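Local coordinates for protein racemase (PDB 3MKC) that is named a racemase and belongs to the enolase superfamily, joining a mandelate racemase/muconate lactonizing enzyme-type N-terminal domain to a barrel-like C-terminal domain, at residues S286-C291 against V311-W316. Residues are numbered along the deposited sequence; the frame is centred on the assembly and turned at random.
Sequences SDYNRC and VMPHNW
Tyr288 sets CG anti to its carbonyl carbon (chi1 -55°), which lays the ring over Pro313, while Asp287 turns its carboxylate toward an Asx turn and water 1 with CG opposite the backbone N (chi1 -165°). Both loops follow short strands of the enolase-type barrel domain, 283-284 and 310-311, and lead into helices 293-306 and 319-331. The contact is buried near the centre of the chain. No direct hydrogen bond joins 286-291 to 311-316; packing and two waters do, beside a backbone bond between His314 and Gln285. Pro313 CB sits over one face of the Tyr288 ring in a CH-pi contact, 3.7 Å from the ring centroid. It lies off-centre, nearest CE2 and CZ. Asn315 CB approaches the same ring at its edge, 3.8 Å from Tyr288 CE2. Leu297 and Ala325, from the two following helices, also touch Tyr288. Ser286 O packs against Pro313 CA, 3.2 Å away.

Asp287 OD1 closes the Asx turn by accepting from Asn289 N at 2.9 Å. That N-H arrives on the anti side, 34° out of the carboxylate plane. Asp287 O accepts from both Arg290 N and Cys291 N, so backbone bonds also hold this turn. Asp287 OD2 accepts a hydrogen bond from water 1, which in turn accepts from Asn289 ND2 and from Trp316 N. One water thus ties the Asx turn to the backbone of 311-316. Asn289 ND2 also bonds Thr321, and Arg290 forms a salt bridge with Asp49. The second bridge is at the tyrosine hydroxyl: water 2, in the ring plane, accepts from Tyr288 OH at 2.7 Å and donates to Pro313 O at 2.6 Å.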
ATOM      1  N   SER A 286      -6.436  -1.661  -1.917  1.00 11.22           N
ATOM      2  CA  SER A 286      -6.517  -0.342  -1.291  1.00  9.91           C
ATOM      3  C   SER A 286      -5.167  -0.016  -0.645  1.00 11.24           C
ATOM      4  O   SER A 286      -4.604  -0.830   0.083  1.00 11.78           O
ATOM      5  CB  SER A 286      -7.625  -0.338  -0.244  1.00 12.48           C
ATOM      6  OG  SER A 286      -8.839  -0.791  -0.823  1.00 14.38           O
ATOM      7  N   ASP A 287      -4.671   1.189  -0.903  1.00 11.74           N
ATOM      8  CA  ASP A 287      -3.353   1.631  -0.424  1.00 11.85           C
ATOM      9  C   ASP A 287      -3.308   2.261   0.969  1.00 11.01           C
ATOM     10  O   ASP A 287      -4.170   3.050   1.332  1.00 12.14           O
ATOM     11  CB  ASP A 287      -2.784   2.620  -1.446  1.00 12.79           C
ATOM     12  CG  ASP A 287      -1.299   2.876  -1.269  1.00 13.65           C
ATOM     13  OD1 ASP A 287      -0.830   2.998  -0.123  1.00 15.17           O
ATOM     14  OD2 ASP A 287      -0.604   2.973  -2.299  1.00 17.42           O
ATOM     15  N   TYR A 288      -2.270   1.916   1.731  1.00 12.04           N
ATOM     16  CA  TYR A 288      -2.066   2.436   3.081  1.00 12.24           C
ATOM     17  C   TYR A 288      -2.127   3.951   3.136  1.00 13.38           C
ATOM     18  O   TYR A 288      -2.780   4.533   4.004  1.00 14.01           O
ATOM     19  CB  TYR A 288      -0.686   2.033   3.613  1.00 13.29           C
ATOM     20  CG  TYR A 288      -0.387   0.560   3.589  1.00  9.91           C
ATOM     21  CD1 TYR A 288      -0.730  -0.260   4.664  1.00 12.55           C
ATOM     22  CD2 TYR A 288       0.243  -0.021   2.490  1.00 10.93           C
ATOM     23  CE1 TYR A 288      -0.456  -1.622   4.646  1.00 11.40           C
ATOM     24  CE2 TYR A 288       0.521  -1.383   2.462  1.00 12.23           C
ATOM     25  CZ  TYR A 288       0.166  -2.178   3.542  1.00 12.89           C
ATOM     26  OH  TYR A 288       0.407  -3.536   3.502  1.00 13.27           O
ATOM     27  N   ASN A 289      -1.421   4.588   2.211  1.00 14.29           N
ATOM     28  CA  ASN A 289      -1.335   6.038   2.197  1.00 14.56           C
ATOM     29  C   ASN A 289      -2.357   6.741   1.317  1.00 14.71           C
ATOM     30  O   ASN A 289      -2.197   7.923   0.994  1.00 13.22           O
ATOM     31  CB  ASN A 289       0.087   6.460   1.798  1.00 16.67           C
ATOM     32  CG  ASN A 289       0.550   5.807   0.508  1.00 16.68           C
ATOM     33  OD1 ASN A 289      -0.093   5.947  -0.535  1.00 17.80           O
ATOM     34  ND2 ASN A 289       1.671   5.084   0.573  1.00 13.79           N
ATOM     35  N   ARG A 290      -3.410   6.020   0.940  1.00 11.90           N
ATOM     36  CA  ARG A 290      -4.453   6.594   0.103  1.00 12.09           C
ATOM     37  C   ARG A 290      -5.861   6.399   0.657  1.00 12.39           C
ATOM     38  O   ARG A 290      -6.634   7.351   0.778  1.00 13.35           O
ATOM     39  CB  ARG A 290      -4.435   5.966  -1.297  1.00 11.72           C
ATOM     40  CG  ARG A 290      -3.245   6.304  -2.185  1.00 10.51           C
ATOM     41  CD  ARG A 290      -3.310   5.467  -3.467  1.00  8.70           C
ATOM     42  NE  ARG A 290      -4.472   5.790  -4.298  1.00 11.65           N
ATOM     43  CZ  ARG A 290      -4.517   6.805  -5.158  1.00 11.22           C
ATOM     44  NH1 ARG A 290      -3.461   7.594  -5.308  1.00 11.71           N
ATOM     45  NH2 ARG A 290      -5.617   7.033  -5.867  1.00 10.72           N
ATOM     46  N   CYS A 291      -6.180   5.151   0.996  1.00 12.64           N
ATOM     47  CA  CYS A 291      -7.531   4.785   1.418  1.00 11.77           C
ATOM     48  C   CYS A 291      -8.054   5.092   2.802  1.00 10.90           C
ATOM     49  O   CYS A 291      -9.233   4.866   3.057  1.00 12.52           O
ATOM     50  CB  CYS A 291      -7.749   3.293   1.166  1.00 12.15           C
ATOM     51  SG  CYS A 291      -7.046   2.234   2.452  1.00 13.46           S
ATOM     52  N   VAL A 311      -6.882  -9.312   0.780  1.00  9.87           N
ATOM     53  CA  VAL A 311      -6.430  -7.936   0.718  1.00  9.46           C
ATOM     54  C   VAL A 311      -4.910  -7.920   0.737  1.00 11.73           C
ATOM     55  O   VAL A 311      -4.284  -8.521   1.605  1.00 12.90           O
ATOM     56  CB  VAL A 311      -6.932  -7.095   1.898  1.00  8.29           C
ATOM     57  CG1 VAL A 311      -6.417  -5.657   1.763  1.00  8.71           C
ATOM     58  CG2 VAL A 311      -8.457  -7.105   1.935  1.00  9.89           C
HETATM   59  N   MSE A 312      -4.334  -7.259  -0.257  1.00 11.84           N
HETATM   60  CA  MSE A 312      -2.887  -7.096  -0.371  1.00 10.53           C
HETATM   61  C   MSE A 312      -2.786  -5.625  -0.719  1.00 10.01           C
HETATM   62  O   MSE A 312      -2.823  -5.251  -1.890  1.00 12.32           O
HETATM   63  CB  MSE A 312      -2.317  -7.951  -1.502  1.00 11.13           C
HETATM   64  CG  MSE A 312      -2.322  -9.448  -1.210  1.00 11.37           C
HETATM   65 SE   MSE A 312      -1.308 -10.457  -2.483  1.00 20.03          SE
HETATM   66  CE  MSE A 312      -1.780 -12.182  -1.853  1.00 11.37           C
ATOM     67  N   PRO A 313      -2.681  -4.765   0.302  1.00 11.95           N
ATOM     68  CA  PRO A 313      -2.597  -3.324   0.072  1.00 12.21           C
ATOM     69  C   PRO A 313      -1.490  -2.884  -0.864  1.00 13.04           C
ATOM     70  O   PRO A 313      -0.350  -3.343  -0.755  1.00 13.47           O
ATOM     71  CB  PRO A 313      -2.422  -2.757   1.479  1.00 12.43           C
ATOM     72  CG  PRO A 313      -3.086  -3.778   2.352  1.00 12.55           C
ATOM     73  CD  PRO A 313      -2.599  -5.065   1.743  1.00 12.67           C
ATOM     74  N   HIS A 314      -1.835  -1.997  -1.789  1.00 12.54           N
ATOM     75  CA  HIS A 314      -0.854  -1.472  -2.727  1.00 15.98           C
ATOM     76  C   HIS A 314       0.209  -0.791  -1.876  1.00 17.56           C
ATOM     77  O   HIS A 314      -0.110  -0.081  -0.917  1.00 16.88           O
ATOM     78  CB  HIS A 314      -1.507  -0.457  -3.656  1.00 17.35           C
ATOM     79  CG  HIS A 314      -0.539   0.273  -4.532  1.00 19.47           C
ATOM     80  ND1 HIS A 314       0.167  -0.346  -5.542  1.00 23.00           N
ATOM     81  CD2 HIS A 314      -0.166   1.573  -4.557  1.00 19.02           C
ATOM     82  CE1 HIS A 314       0.930   0.544  -6.152  1.00 19.85           C
ATOM     83  NE2 HIS A 314       0.747   1.716  -5.573  1.00 20.55           N
ATOM     84  N   ASN A 315       1.474  -1.014  -2.220  1.00 19.23           N
ATOM     85  CA  ASN A 315       2.569  -0.427  -1.471  1.00 20.45           C
ATOM     86  C   ASN A 315       3.729  -0.057  -2.386  1.00 21.45           C
ATOM     87  O   ASN A 315       4.483  -0.922  -2.835  1.00 21.34           O
ATOM     88  CB  ASN A 315       3.034  -1.399  -0.382  1.00 20.48           C
ATOM     89  CG  ASN A 315       4.322  -0.954   0.291  1.00 23.20           C
ATOM     90  OD1 ASN A 315       4.679   0.220   0.251  1.00 23.48           O
ATOM     91  ND2 ASN A 315       5.018  -1.894   0.925  1.00 22.22           N
ATOM     92  N   TRP A 316       3.844   1.237  -2.668  1.00 21.22           N
ATOM     93  CA  TRP A 316       4.913   1.755  -3.507  1.00 22.72           C
ATOM     94  C   TRP A 316       5.229   3.199  -3.132  1.00 20.89           C
ATOM     95  O   TRP A 316       4.927   4.130  -3.878  1.00 21.10           O
ATOM     96  CB  TRP A 316       4.535   1.665  -4.989  1.00 25.38           C
ATOM     97  CG  TRP A 316       5.693   1.949  -5.891  1.00 30.69           C
ATOM     98  CD1 TRP A 316       6.076   3.167  -6.386  1.00 31.33           C
ATOM     99  CD2 TRP A 316       6.673   1.006  -6.342  1.00 31.69           C
ATOM    100  NE1 TRP A 316       7.237   3.039  -7.114  1.00 33.35           N
ATOM    101  CE2 TRP A 316       7.626   1.724  -7.102  1.00 33.30           C
ATOM    102  CE3 TRP A 316       6.839  -0.376  -6.174  1.00 32.59           C
ATOM    103  CZ2 TRP A 316       8.734   1.105  -7.695  1.00 33.61           C
ATOM    104  CZ3 TRP A 316       7.945  -0.994  -6.765  1.00 34.23           C
ATOM    105  CH2 TRP A 316       8.877  -0.249  -7.517  1.00 34.74           C
TER
HETATM  106  O   HOH W   1       2.045   3.117  -1.620  1.00 22.90           O
HETATM  107  O   HOH W   2       1.128  -4.483   1.070  1.00 17.72           O